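Long-range contacts in methylenetetrahydrofolate--tRNA-(uracil-5-)-methyltransferase TrmFO (Thermus thermophilus, PDB 3G5S), which probably catalyses the folate-dependent methylation of uridine 54 in tRNA to 5-methyluridine, using FAD as cofactor and NADH or NADPH as reductant: residues E60-L66 and R413-Y417; R359-L364 and L431-L435; A315-E321 and V379-A385. All blocks are in the same frame, centred on the assembly; numbering follows the deposited sequence. Where two conformers were deposited one is given.

Contact 1: E60-L66 and R413-Y417; sequences ETNAKGL and RQAMY. With EDO (1,2-ethanediol), chain H.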
ATOM      1  N   GLU A  60       2.264  18.446   7.903  1.00 19.32           N
ATOM      2  CA  GLU A  60       0.826  18.511   7.637  1.00 20.25           C
ATOM      3  C   GLU A  60       0.523  18.492   6.148  1.00 17.80           C
ATOM      4  O   GLU A  60      -0.641  18.435   5.737  1.00 20.10           O
ATOM      5  CB  GLU A  60       0.218  19.769   8.246  1.00 22.58           C
ATOM      6  CG  GLU A  60       0.045  19.713   9.744  1.00 25.41           C
ATOM      7  CD  GLU A  60      -0.433  21.031  10.310  1.00 29.39           C
ATOM      8  OE1 GLU A  60      -0.745  21.940   9.511  1.00 31.08           O
ATOM      9  OE2 GLU A  60      -0.484  21.162  11.550  1.00 32.06           O
ATOM     10  N   THR A  61       1.571  18.550   5.338  1.00 15.57           N
ATOM     11  CA  THR A  61       1.403  18.419   3.899  1.00 16.45           C
ATOM     12  C   THR A  61       1.656  16.990   3.420  1.00 14.41           C
ATOM     13  O   THR A  61       1.568  16.722   2.221  1.00 15.45           O
ATOM     14  CB  THR A  61       2.354  19.344   3.136  1.00 19.44           C
ATOM     15  OG1 THR A  61       3.701  18.991   3.458  1.00 21.48           O
ATOM     16  CG2 THR A  61       2.103  20.797   3.509  1.00 21.30           C
ATOM     17  N   ASN A  62       1.952  16.084   4.354  1.00 13.52           N
ATOM     18  CA  ASN A  62       2.307  14.705   4.013  0.71 12.89           C
ATOM     19  C   ASN A  62       1.212  13.720   4.369  1.00 12.17           C
ATOM     20  O   ASN A  62       0.747  13.677   5.505  1.00 11.91           O
ATOM     21  CB  ASN A  62       3.587  14.277   4.735  0.71 14.74           C
ATOM     22  CG  ASN A  62       4.803  15.019   4.255  0.71 19.14           C
ATOM     23  OD1 ASN A  62       5.100  15.044   3.060  0.71 21.42           O
ATOM     24  ND2 ASN A  62       5.530  15.621   5.185  0.71 20.26           N
ATOM     25  N   ALA A  63       0.801  12.909   3.396  1.00 11.26           N
ATOM     26  CA  ALA A  63      -0.211  11.883   3.649  1.00 10.77           C
ATOM     27  C   ALA A  63       0.207  10.927   4.770  1.00 10.24           C
ATOM     28  O   ALA A  63      -0.617  10.525   5.592  1.00 10.59           O
ATOM     29  CB  ALA A  63      -0.502  11.115   2.381  1.00 11.27           C
ATOM     30  N   LYS A  64       1.482  10.554   4.801  1.00 11.14           N
ATOM     31  CA  LYS A  64       1.981   9.711   5.878  1.00 11.71           C
ATOM     32  C   LYS A  64       1.950  10.455   7.215  1.00 11.06           C
ATOM     33  O   LYS A  64       1.755   9.846   8.264  1.00 11.82           O
ATOM     34  CB  LYS A  64       3.385   9.203   5.547  1.00 15.04           C
ATOM     35  CG  LYS A  64       3.395   8.094   4.481  1.00 18.47           C
ATOM     36  CD  LYS A  64       4.805   7.634   4.141  1.00 20.72           C
ATOM     37  CE  LYS A  64       4.800   6.549   3.078  1.00 21.77           C
ATOM     38  NZ  LYS A  64       4.523   5.193   3.627  1.00 21.95           N
ATOM     39  N   GLY A  65       2.135  11.770   7.173  1.00 11.30           N
ATOM     40  CA  GLY A  65       2.019  12.582   8.371  1.00 11.74           C
ATOM     41  C   GLY A  65       0.618  12.540   8.953  1.00 11.06           C
ATOM     42  O   GLY A  65       0.440  12.463  10.169  1.00 11.54           O
ATOM     43  N   LEU A  66      -0.393  12.590   8.092  1.00 10.49           N
ATOM     44  CA  LEU A  66      -1.758  12.434   8.568  1.00  9.86           C
ATOM     45  C   LEU A  66      -1.960  11.048   9.183  1.00  9.55           C
ATOM     46  O   LEU A  66      -2.535  10.916  10.262  1.00  9.85           O
ATOM     47  CB  LEU A  66      -2.764  12.670   7.451  1.00 10.46           C
ATOM     48  CG  LEU A  66      -4.220  12.364   7.792  1.00 10.67           C
ATOM     49  CD1 LEU A  66      -4.693  13.116   9.034  1.00 11.57           C
ATOM     50  CD2 LEU A  66      -5.137  12.638   6.611  1.00 10.44           C
ATOM     51  N   ARG A 413      -3.338  20.408   0.873  1.00 11.56           N
ATOM     52  CA  ARG A 413      -2.873  19.295   1.689  1.00 11.88           C
ATOM     53  C   ARG A 413      -3.040  19.596   3.175  1.00 10.92           C
ATOM     54  O   ARG A 413      -3.499  18.744   3.937  1.00 11.37           O
ATOM     55  CB  ARG A 413      -1.430  18.937   1.334  1.00 11.94           C
ATOM     56  CG  ARG A 413      -1.299  18.355  -0.065  1.00 12.42           C
ATOM     57  CD  ARG A 413       0.124  18.356  -0.566  1.00 13.60           C
ATOM     58  NE  ARG A 413       0.151  17.893  -1.945  1.00 16.00           N
ATOM     59  CZ  ARG A 413       1.137  18.133  -2.798  1.00 18.97           C
ATOM     60  NH1 ARG A 413       2.195  18.825  -2.407  1.00 21.29           N
ATOM     61  NH2 ARG A 413       1.059  17.677  -4.041  1.00 20.25           N
ATOM     62  N   GLN A 414      -2.694  20.808   3.591  1.00 11.39           N
ATOM     63  CA  GLN A 414      -2.912  21.187   4.978  1.00 12.43           C
ATOM     64  C   GLN A 414      -4.395  21.087   5.348  1.00 11.51           C
ATOM     65  O   GLN A 414      -4.747  20.611   6.424  1.00 12.63           O
ATOM     66  CB  GLN A 414      -2.352  22.593   5.237  1.00 13.91           C
ATOM     67  CG  GLN A 414      -0.821  22.659   5.130  1.00 17.91           C
ATOM     68  CD  GLN A 414      -0.259  24.060   5.291  1.00 21.74           C
ATOM     69  OE1 GLN A 414       0.821  24.246   5.854  1.00 26.04           O
ATOM     70  NE2 GLN A 414      -0.982  25.048   4.790  1.00 22.31           N
ATOM     71  N   ALA A 415      -5.265  21.527   4.446  1.00 11.38           N
ATOM     72  CA  ALA A 415      -6.700  21.431   4.668  1.00 11.63           C
ATOM     73  C   ALA A 415      -7.155  19.975   4.764  1.00 10.99           C
ATOM     74  O   ALA A 415      -7.973  19.641   5.623  1.00 11.30           O
ATOM     75  CB  ALA A 415      -7.452  22.152   3.570  1.00 12.26           C
HETATM   76  N   MSE A 416      -6.620  19.118   3.897  1.00 10.81           N
HETATM   77  CA  MSE A 416      -6.956  17.698   3.928  1.00 10.87           C
HETATM   78  C   MSE A 416      -6.496  17.051   5.233  1.00 10.53           C
HETATM   79  O   MSE A 416      -7.174  16.177   5.781  1.00 10.81           O
HETATM   80  CB  MSE A 416      -6.304  16.977   2.749  1.00 11.83           C
HETATM   81  CG  MSE A 416      -6.895  17.285   1.389  1.00 15.79           C
HETATM   82 SE   MSE A 416      -5.956  16.247   0.032  1.00 24.60          SE
HETATM   83  CE  MSE A 416      -7.075  16.644  -1.513  1.00 13.91           C
ATOM     84  N   TYR A 417      -5.331  17.458   5.713  1.00 10.67           N
ATOM     85  CA  TYR A 417      -4.809  16.947   6.969  1.00 10.94           C
ATOM     86  C   TYR A 417      -5.754  17.280   8.119  1.00 10.80           C
ATOM     87  O   TYR A 417      -6.146  16.405   8.891  1.00 11.72           O
ATOM     88  CB  TYR A 417      -3.413  17.514   7.218  1.00 12.79           C
ATOM     89  CG  TYR A 417      -2.759  17.118   8.515  1.00 14.87           C
ATOM     90  CD1 TYR A 417      -3.125  17.722   9.710  1.00 17.21           C
ATOM     91  CD2 TYR A 417      -1.741  16.173   8.539  1.00 16.08           C
ATOM     92  CE1 TYR A 417      -2.519  17.375  10.895  1.00 19.88           C
ATOM     93  CE2 TYR A 417      -1.124  15.827   9.719  1.00 18.48           C
ATOM     94  CZ  TYR A 417      -1.524  16.427  10.890  1.00 20.13           C
ATOM     95  OH  TYR A 417      -0.906  16.086  12.069  1.00 23.05           O
TER
HETATM   96  C1  EDO H 450      -3.307  18.257  -3.770  1.00 19.68           C
HETATM   97  O1  EDO H 450      -3.272  18.014  -5.182  1.00 19.93           O
HETATM   98  C2  EDO H 450      -3.212  16.933  -3.023  1.00 19.61           C
HETATM   99  O2  EDO H 450      -1.904  16.379  -3.206  1.00 19.54           O
HETATM  100  O   HOH W   1      -3.264  21.978   8.734  1.00 27.89           O
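Tyr417 lies between Glu60 and Leu66, and its ring shows how one aromatic side chain can join a loop to a helix without any direct hydrogen bond between the two segments. Followed outward, Tyr417 first sets its CB against the backbone, 3.3 Å from Glu60 O. With CG anti to the backbone N (chi1 178°), the ring is carried into the corner where residues 60-62 turn into helix 63-74. CD2 meets Glu60 CA on one side and the backbone of Leu66 on the other, 3.8 Å from Leu66 CB. CD1 and CE1 run beneath the Glu60 side chain, whose CG sits over the middle of the ring, 3.7 Å from the centroid and 11° off the normal, a CH-pi contact. Leu66 CD1 covers the opposite face nearer its rim, while Tyr417 CE2 passes 3.7 Å from Gly65 O, and at the far end Tyr417 CZ still lies under Glu60 CG.

Here helix 409-429, near the C-terminus, packs on the start of helix 63-74, in this FAD-binding protein of the MnmG family, whose nucleotide-binding part is of Rossmann type. The carboxylate of Glu60 continues past the ring to water 1, which donates to Glu60 OE1 and to Gln414 O and so links the segments indirectly. Thr61 CG2 and Gln414 CG lie side by side 3.8 Å apart. Arg413 runs extended with its CD beside Thr61 O, and its NE donates to O2 of an ethanediol, probably from the crystallisation liquor, almost straight at 2.8 Å; Glu300 holds the same diol, and Trp397 donates to Thr61 O.

Contact 2: R359-L364 and L431-L435; sequences RKALGL and LNPPL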
ATOM      1  N   ARG A 359     -13.906  -6.880  18.039  1.00 11.38           N
ATOM      2  CA  ARG A 359     -15.349  -6.679  18.008  1.00 11.86           C
ATOM      3  C   ARG A 359     -16.101  -7.971  17.696  1.00 11.78           C
ATOM      4  O   ARG A 359     -17.110  -8.290  18.323  1.00 12.71           O
ATOM      5  CB  ARG A 359     -15.717  -5.539  17.051  1.00 12.51           C
ATOM      6  CG  ARG A 359     -15.266  -4.174  17.589  1.00 12.06           C
ATOM      7  CD  ARG A 359     -15.512  -3.035  16.590  1.00 12.84           C
ATOM      8  NE  ARG A 359     -16.921  -2.908  16.231  1.00 13.02           N
ATOM      9  CZ  ARG A 359     -17.829  -2.264  16.958  1.00 14.42           C
ATOM     10  NH1 ARG A 359     -19.088  -2.230  16.553  1.00 15.57           N
ATOM     11  NH2 ARG A 359     -17.485  -1.651  18.085  1.00 15.09           N
ATOM     12  N   LYS A 360     -15.576  -8.749  16.752  1.00 19.85           N
ATOM     13  CA  LYS A 360     -16.161 -10.059  16.423  1.00 19.85           C
ATOM     14  C   LYS A 360     -16.208 -10.983  17.644  1.00 19.84           C
ATOM     15  O   LYS A 360     -17.209 -11.684  17.896  1.00 12.93           O
ATOM     16  CB  LYS A 360     -15.320 -10.732  15.334  1.00 19.85           C
ATOM     17  CG  LYS A 360     -16.000 -11.923  14.672  1.00 19.85           C
ATOM     18  CD  LYS A 360     -17.252 -11.469  13.937  1.00 19.85           C
ATOM     19  CE  LYS A 360     -17.442 -12.225  12.625  1.00 19.85           C
ATOM     20  NZ  LYS A 360     -18.142 -13.527  12.742  1.00 19.85           N
ATOM     21  N   ALA A 361     -15.108 -10.984  18.382  1.00 11.86           N
ATOM     22  CA  ALA A 361     -14.994 -11.784  19.598  1.00 12.56           C
ATOM     23  C   ALA A 361     -16.051 -11.370  20.628  1.00 13.08           C
ATOM     24  O   ALA A 361     -16.500 -12.190  21.434  1.00 14.53           O
ATOM     25  CB  ALA A 361     -13.602 -11.684  20.184  1.00 13.09           C
ATOM     26  N   LEU A 362     -16.431 -10.096  20.580  1.00 13.35           N
ATOM     27  CA  LEU A 362     -17.411  -9.493  21.483  1.00 14.87           C
ATOM     28  C   LEU A 362     -18.831  -9.558  20.913  1.00 14.64           C
ATOM     29  O   LEU A 362     -19.778  -9.071  21.532  1.00 16.56           O
ATOM     30  CB  LEU A 362     -17.034  -8.035  21.782  1.00 16.56           C
ATOM     31  CG  LEU A 362     -15.730  -7.837  22.553  1.00 18.67           C
ATOM     32  CD1 LEU A 362     -15.361  -6.365  22.612  1.00 20.39           C
ATOM     33  CD2 LEU A 362     -15.835  -8.424  23.952  1.00 20.36           C
ATOM     34  N   GLY A 363     -18.977 -10.166  19.738  1.00 14.37           N
ATOM     35  CA  GLY A 363     -20.274 -10.295  19.099  1.00 15.17           C
ATOM     36  C   GLY A 363     -20.788  -9.025  18.447  1.00 15.52           C
ATOM     37  O   GLY A 363     -21.995  -8.862  18.261  1.00 17.84           O
ATOM     38  N   LEU A 364     -19.873  -8.133  18.079  1.00 14.25           N
ATOM     39  CA  LEU A 364     -20.233  -6.837  17.517  1.00 14.88           C
ATOM     40  C   LEU A 364     -19.817  -6.728  16.056  1.00 14.92           C
ATOM     41  O   LEU A 364     -18.820  -7.309  15.641  1.00 14.57           O
ATOM     42  CB  LEU A 364     -19.566  -5.731  18.327  1.00 15.14           C
ATOM     43  CG  LEU A 364     -19.861  -5.747  19.823  1.00 17.12           C
ATOM     44  CD1 LEU A 364     -18.974  -4.747  20.548  1.00 17.76           C
ATOM     45  CD2 LEU A 364     -21.333  -5.467  20.093  1.00 20.20           C
ATOM     46  N   LEU A 431     -16.850   4.902  18.738  1.00 20.43           N
ATOM     47  CA  LEU A 431     -16.688   3.459  18.924  1.00 19.91           C
ATOM     48  C   LEU A 431     -17.202   2.972  20.272  1.00 19.72           C
ATOM     49  O   LEU A 431     -16.894   3.554  21.311  1.00 20.83           O
ATOM     50  CB  LEU A 431     -15.227   3.058  18.799  1.00 19.72           C
ATOM     51  CG  LEU A 431     -14.553   3.250  17.445  1.00 19.09           C
ATOM     52  CD1 LEU A 431     -13.071   2.956  17.586  1.00 18.94           C
ATOM     53  CD2 LEU A 431     -15.183   2.370  16.370  1.00 20.09           C
ATOM     54  N   ASN A 432     -17.963   1.885  20.244  1.00 19.09           N
ATOM     55  CA  ASN A 432     -18.469   1.260  21.459  1.00 21.11           C
ATOM     56  C   ASN A 432     -18.364  -0.254  21.324  1.00 20.58           C
ATOM     57  O   ASN A 432     -19.025  -0.846  20.467  1.00 21.99           O
ATOM     58  CB  ASN A 432     -19.919   1.672  21.701  1.00 23.79           C
ATOM     59  CG  ASN A 432     -20.419   1.262  23.066  1.00 26.02           C
ATOM     60  OD1 ASN A 432     -19.711   0.604  23.827  1.00 27.25           O
ATOM     61  ND2 ASN A 432     -21.645   1.654  23.387  1.00 28.30           N
ATOM     62  N   PRO A 433     -17.531  -0.893  22.166  1.00 21.49           N
ATOM     63  CA  PRO A 433     -16.765  -0.312  23.275  1.00 21.73           C
ATOM     64  C   PRO A 433     -15.658   0.615  22.788  1.00 20.96           C
ATOM     65  O   PRO A 433     -15.142   0.438  21.685  1.00 20.91           O
ATOM     66  CB  PRO A 433     -16.133  -1.546  23.928  1.00 22.75           C
ATOM     67  CG  PRO A 433     -15.989  -2.500  22.794  1.00 22.65           C
ATOM     68  CD  PRO A 433     -17.286  -2.341  22.062  1.00 21.44           C
ATOM     69  N   PRO A 434     -15.291   1.605  23.609  1.00 21.16           N
ATOM     70  CA  PRO A 434     -14.234   2.545  23.237  1.00 21.10           C
ATOM     71  C   PRO A 434     -12.867   1.927  23.475  1.00 21.55           C
ATOM     72  O   PRO A 434     -12.730   0.999  24.273  1.00 23.23           O
ATOM     73  CB  PRO A 434     -14.445   3.692  24.228  1.00 23.13           C
ATOM     74  CG  PRO A 434     -14.990   2.998  25.441  1.00 23.74           C
ATOM     75  CD  PRO A 434     -15.957   2.006  24.862  1.00 22.75           C
ATOM     76  N   LEU A 435     -11.860   2.435  22.776  1.00 19.79           N
ATOM     77  CA  LEU A 435     -10.486   2.110  23.106  1.00 21.27           C
ATOM     78  C   LEU A 435     -10.175   2.816  24.417  1.00 22.85           C
ATOM     79  O   LEU A 435     -10.312   4.031  24.517  1.00 24.01           O
ATOM     80  CB  LEU A 435      -9.551   2.576  21.995  1.00 21.39           C
ATOM     81  CG  LEU A 435      -9.767   1.840  20.669  1.00 21.85           C
ATOM     82  CD1 LEU A 435      -9.321   2.700  19.498  1.00 22.34           C
ATOM     83  CD2 LEU A 435      -9.062   0.487  20.665  1.00 22.13           C
TER
HETATM   84  O   HOH W   2     -15.064  -1.143  19.556  1.00 20.14           O
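Leu364 and Pro433 meet tip to tip just beyond a Schellman motif that ends helix 343-361, where Gly363 takes positive phi and Leu364 N bonds back to Arg359 O. Here the packing is tight: Leu364 CD1 lies only 3.3 Å from Pro433 CD, closer than usual van der Waals contact. The cis peptide bond before Pro433 belongs to the loop that follows helix 409-429, so the contact ties the end of one helix to the tail after another.

The solvent side is looser. Leu362 CD1 rests 3.9 Å from Pro433 CG, and Leu362 and the Asn432 side chain form the exposed margin. Polar linkage comes instead from the buried Arg359, whose chain bends at chi3 (59°) and carries the guanidinium across to the loop, with Leu364 CB over one face, toward its rim. NE is occupied by Pro365 O, while NH2 donates to Asn432 O at 2.9 Å, from above the carbonyl plane. A leucine in place of Arg359 would probably leave Asn432 O and Pro365 O each without its guanidinium donor and break the water link to the loop. That link is water 2, which accepts from Arg359 NH2 and donates to Pro433 O at 2.7 Å.

Contact 3: A315-E321 and V379-A385; sequences APRLLGE and VRYLATA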
ATOM      1  N   ALA A 315      -6.864  -7.666  -2.768  1.00 10.49           N
ATOM      2  CA  ALA A 315      -7.782  -7.110  -1.785  1.00 10.22           C
ATOM      3  C   ALA A 315      -9.166  -6.803  -2.360  1.00 10.45           C
ATOM      4  O   ALA A 315     -10.169  -7.146  -1.744  1.00 11.03           O
ATOM      5  CB  ALA A 315      -7.178  -5.895  -1.092  1.00 11.59           C
ATOM      6  N   PRO A 316      -9.245  -6.173  -3.550  1.00 10.67           N
ATOM      7  CA  PRO A 316     -10.599  -5.853  -4.013  1.00 12.17           C
ATOM      8  C   PRO A 316     -11.457  -7.094  -4.249  1.00 13.62           C
ATOM      9  O   PRO A 316     -12.675  -7.033  -4.072  1.00 17.67           O
ATOM     10  CB  PRO A 316     -10.357  -5.095  -5.324  1.00 13.84           C
ATOM     11  CG  PRO A 316      -8.986  -4.541  -5.196  1.00 14.77           C
ATOM     12  CD  PRO A 316      -8.206  -5.514  -4.363  1.00 11.40           C
ATOM     13  N   ARG A 317     -10.839  -8.206  -4.630  1.00 11.98           N
ATOM     14  CA  ARG A 317     -11.599  -9.432  -4.841  1.00 12.03           C
ATOM     15  C   ARG A 317     -11.918 -10.165  -3.542  1.00 12.37           C
ATOM     16  O   ARG A 317     -12.917 -10.868  -3.471  1.00 15.21           O
ATOM     17  CB  ARG A 317     -10.843 -10.374  -5.777  1.00 14.27           C
ATOM     18  CG  ARG A 317     -10.730  -9.885  -7.214  1.00 15.92           C
ATOM     19  CD  ARG A 317     -12.095  -9.607  -7.849  1.00 19.88           C
ATOM     20  NE  ARG A 317     -12.955 -10.786  -7.913  1.00 24.42           N
ATOM     21  CZ  ARG A 317     -12.946 -11.667  -8.906  1.00 25.35           C
ATOM     22  NH1 ARG A 317     -12.110 -11.513  -9.924  1.00 26.21           N
ATOM     23  NH2 ARG A 317     -13.769 -12.708  -8.876  1.00 26.16           N
ATOM     24  N   LEU A 318     -11.070 -10.017  -2.528  1.00 11.48           N
ATOM     25  CA  LEU A 318     -11.147 -10.868  -1.338  1.00 11.78           C
ATOM     26  C   LEU A 318     -11.584 -10.192  -0.044  1.00 10.59           C
ATOM     27  O   LEU A 318     -12.124 -10.866   0.827  1.00 11.74           O
ATOM     28  CB  LEU A 318      -9.811 -11.550  -1.078  1.00 12.21           C
ATOM     29  CG  LEU A 318      -9.319 -12.518  -2.151  1.00 13.21           C
ATOM     30  CD1 LEU A 318      -7.999 -13.138  -1.721  1.00 14.20           C
ATOM     31  CD2 LEU A 318     -10.354 -13.597  -2.479  1.00 15.32           C
ATOM     32  N   LEU A 319     -11.301  -8.895   0.102  1.00 10.41           N
ATOM     33  CA  LEU A 319     -11.456  -8.199   1.382  1.00 10.22           C
ATOM     34  C   LEU A 319     -12.478  -7.075   1.341  1.00 10.96           C
ATOM     35  O   LEU A 319     -12.602  -6.363   0.344  1.00 12.72           O
ATOM     36  CB  LEU A 319     -10.115  -7.602   1.835  1.00 10.51           C
ATOM     37  CG  LEU A 319      -8.930  -8.560   1.972  1.00 11.38           C
ATOM     38  CD1 LEU A 319      -7.662  -7.805   2.350  1.00 12.49           C
ATOM     39  CD2 LEU A 319      -9.219  -9.652   2.992  1.00 12.09           C
ATOM     40  N   GLY A 320     -13.191  -6.900   2.449  1.00 11.07           N
ATOM     41  CA  GLY A 320     -13.974  -5.699   2.656  1.00 11.33           C
ATOM     42  C   GLY A 320     -13.118  -4.578   3.227  1.00 10.51           C
ATOM     43  O   GLY A 320     -11.963  -4.789   3.603  1.00 10.47           O
ATOM     44  N   GLU A 321     -13.689  -3.381   3.311  1.00 10.85           N
ATOM     45  CA  GLU A 321     -12.968  -2.232   3.868  1.00 11.22           C
ATOM     46  C   GLU A 321     -12.686  -2.413   5.364  1.00 10.41           C
ATOM     47  O   GLU A 321     -11.882  -1.685   5.946  1.00 11.31           O
ATOM     48  CB  GLU A 321     -13.725  -0.928   3.615  1.00 12.88           C
ATOM     49  CG  GLU A 321     -14.996  -0.754   4.431  1.00 14.77           C
ATOM     50  CD  GLU A 321     -16.178  -1.492   3.851  1.00 19.38           C
ATOM     51  OE1 GLU A 321     -16.058  -2.049   2.742  1.00 19.51           O
ATOM     52  OE2 GLU A 321     -17.239  -1.515   4.510  1.00 23.42           O
ATOM     53  N   VAL A 379      -8.107   1.812   3.304  1.00  9.34           N
ATOM     54  CA  VAL A 379      -8.833   0.548   3.319  1.00  9.33           C
ATOM     55  C   VAL A 379     -10.006   0.546   2.352  1.00  9.65           C
ATOM     56  O   VAL A 379     -10.369  -0.500   1.809  1.00 10.51           O
ATOM     57  CB  VAL A 379      -9.244   0.095   4.743  1.00 10.14           C
ATOM     58  CG1 VAL A 379      -8.004  -0.072   5.598  1.00 10.61           C
ATOM     59  CG2 VAL A 379     -10.253   1.051   5.378  1.00 11.29           C
ATOM     60  N   ARG A 380     -10.595   1.714   2.121  1.00 10.03           N
ATOM     61  CA  ARG A 380     -11.674   1.790   1.158  1.00 11.43           C
ATOM     62  C   ARG A 380     -11.143   1.591  -0.273  1.00 11.36           C
ATOM     63  O   ARG A 380     -11.818   0.982  -1.104  1.00 13.03           O
ATOM     64  CB  ARG A 380     -12.538   3.046   1.376  1.00 12.95           C
ATOM     65  CG  ARG A 380     -13.273   2.992   2.715  1.00 13.21           C
ATOM     66  CD  ARG A 380     -14.026   4.262   3.066  1.00 15.11           C
ATOM     67  NE  ARG A 380     -14.535   4.185   4.435  1.00 15.97           N
ATOM     68  CZ  ARG A 380     -15.677   3.600   4.789  1.00 15.43           C
ATOM     69  NH1 ARG A 380     -16.469   3.068   3.865  1.00 16.39           N
ATOM     70  NH2 ARG A 380     -16.038   3.567   6.066  1.00 16.88           N
ATOM     71  N   TYR A 381      -9.918   2.049  -0.536  1.00 12.22           N
ATOM     72  CA  TYR A 381      -9.237   1.754  -1.797  1.00 12.71           C
ATOM     73  C   TYR A 381      -8.992   0.242  -1.942  1.00 12.60           C
ATOM     74  O   TYR A 381      -9.281  -0.341  -2.990  1.00 13.93           O
ATOM     75  CB  TYR A 381      -7.917   2.534  -1.915  1.00 13.82           C
ATOM     76  CG  TYR A 381      -7.161   2.247  -3.192  1.00 13.39           C
ATOM     77  CD1 TYR A 381      -7.360   3.025  -4.323  1.00 13.83           C
ATOM     78  CD2 TYR A 381      -6.246   1.204  -3.271  1.00 12.81           C
ATOM     79  CE1 TYR A 381      -6.678   2.776  -5.499  1.00 13.61           C
ATOM     80  CE2 TYR A 381      -5.561   0.934  -4.452  1.00 13.15           C
ATOM     81  CZ  TYR A 381      -5.778   1.736  -5.563  1.00 13.65           C
ATOM     82  OH  TYR A 381      -5.113   1.516  -6.755  1.00 14.47           O
ATOM     83  N   LEU A 382      -8.475  -0.397  -0.895  1.00 11.63           N
ATOM     84  CA  LEU A 382      -8.239  -1.842  -0.934  1.00 11.87           C
ATOM     85  C   LEU A 382      -9.490  -2.599  -1.360  1.00 11.57           C
ATOM     86  O   LEU A 382      -9.419  -3.562  -2.131  1.00 13.17           O
ATOM     87  CB  LEU A 382      -7.759  -2.366   0.423  1.00 11.36           C
ATOM     88  CG  LEU A 382      -6.400  -1.885   0.931  1.00 12.32           C
ATOM     89  CD1 LEU A 382      -6.111  -2.505   2.292  1.00 13.06           C
ATOM     90  CD2 LEU A 382      -5.274  -2.181  -0.069  1.00 13.81           C
ATOM     91  N   ALA A 383     -10.638  -2.162  -0.851  1.00 10.79           N
ATOM     92  CA  ALA A 383     -11.880  -2.888  -1.066  1.00 11.55           C
ATOM     93  C   ALA A 383     -12.507  -2.603  -2.425  1.00 11.42           C
ATOM     94  O   ALA A 383     -13.282  -3.421  -2.918  1.00 13.56           O
ATOM     95  CB  ALA A 383     -12.871  -2.573   0.042  1.00 12.38           C
ATOM     96  N   THR A 384     -12.181  -1.456  -3.026  1.00 11.59           N
ATOM     97  CA  THR A 384     -12.917  -0.986  -4.201  1.00 12.43           C
ATOM     98  C   THR A 384     -12.064  -0.683  -5.432  1.00 11.81           C
ATOM     99  O   THR A 384     -12.597  -0.288  -6.464  1.00 12.79           O
ATOM    100  CB  THR A 384     -13.767   0.273  -3.870  1.00 13.86           C
ATOM    101  OG1 THR A 384     -12.906   1.365  -3.514  1.00 13.08           O
ATOM    102  CG2 THR A 384     -14.739  -0.007  -2.725  1.00 15.98           C
ATOM    103  N   ALA A 385     -10.751  -0.863  -5.331  1.00 11.79           N
ATOM    104  CA  ALA A 385      -9.878  -0.570  -6.456  1.00 11.87           C
ATOM    105  C   ALA A 385     -10.105  -1.548  -7.604  1.00 12.82           C
ATOM    106  O   ALA A 385     -10.737  -2.594  -7.448  1.00 12.66           O
ATOM    107  CB  ALA A 385      -8.422  -0.583  -6.022  1.00 13.74           C
TER
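Residues 315-321, a short helical turn followed by two extended residues and Glu321, lie along the last turns of helix 374-384, and the backbones come very close: the CA atoms of Pro316 and Ala383 are 4.4 Å apart, those of Glu321 and Val379 5.0 Å. In this Rossmann-type flavoprotein, helix 374-384 packs on residues 315-321 and, through Val379, also on Thr349 and Leu352 of helix 343-361. No hydrogen bond crosses the contact. Leu382 O faces Pro316 N at 3.0 Å, but the proline nitrogen has no hydrogen to give, and the proline ring instead lies against this oxygen through CG and CD.

Small side chains permit such closeness. Ala315 CB meets Leu382 CB at 3.9 Å, and Ala383 CB fits against the backbone of Gly320 and Glu321, 3.5 Å from Glu321 N. Val379 turns CG2 to 3.2 Å from Glu321 O. Farther out two charged residues meet through their carbons: in Glu321, CG stands between the backbone N and the carbonyl carbon (chi1 71°), which brings it over one face of the Arg380 guanidinium, toward its rim, and the chain then bends at chi2. The carboxylate and guanidinium planes are 23° apart, yet the charged atoms do not meet, and Arg380 NE bonds Pro369 O instead. At the helix end, Thr384 OG1 donates back to Arg380 O at 2.7 Å.

How the contacts relate
The three contacts differ in chemistry as well as in depth. Contact 3 is the buried one, nearest the centre of the molecule, and relies on small residues and close backbones; contact 1 is partly buried and depends on an aromatic ring with water and ethanediol at its margins; contact 2 is at the surface, and it alone has a direct hydrogen bond between its segments. None touches another, their nearest atoms being about 10 to 14 Å apart. Successive helices connect them: 343-361 ends in contact 2, 374-384 in contact 3, and 409-429 serves contact 1 before leading into the loop of contact 2. Along the chain contact 3 is nested within contact 1, whereas contact 2 crosses both.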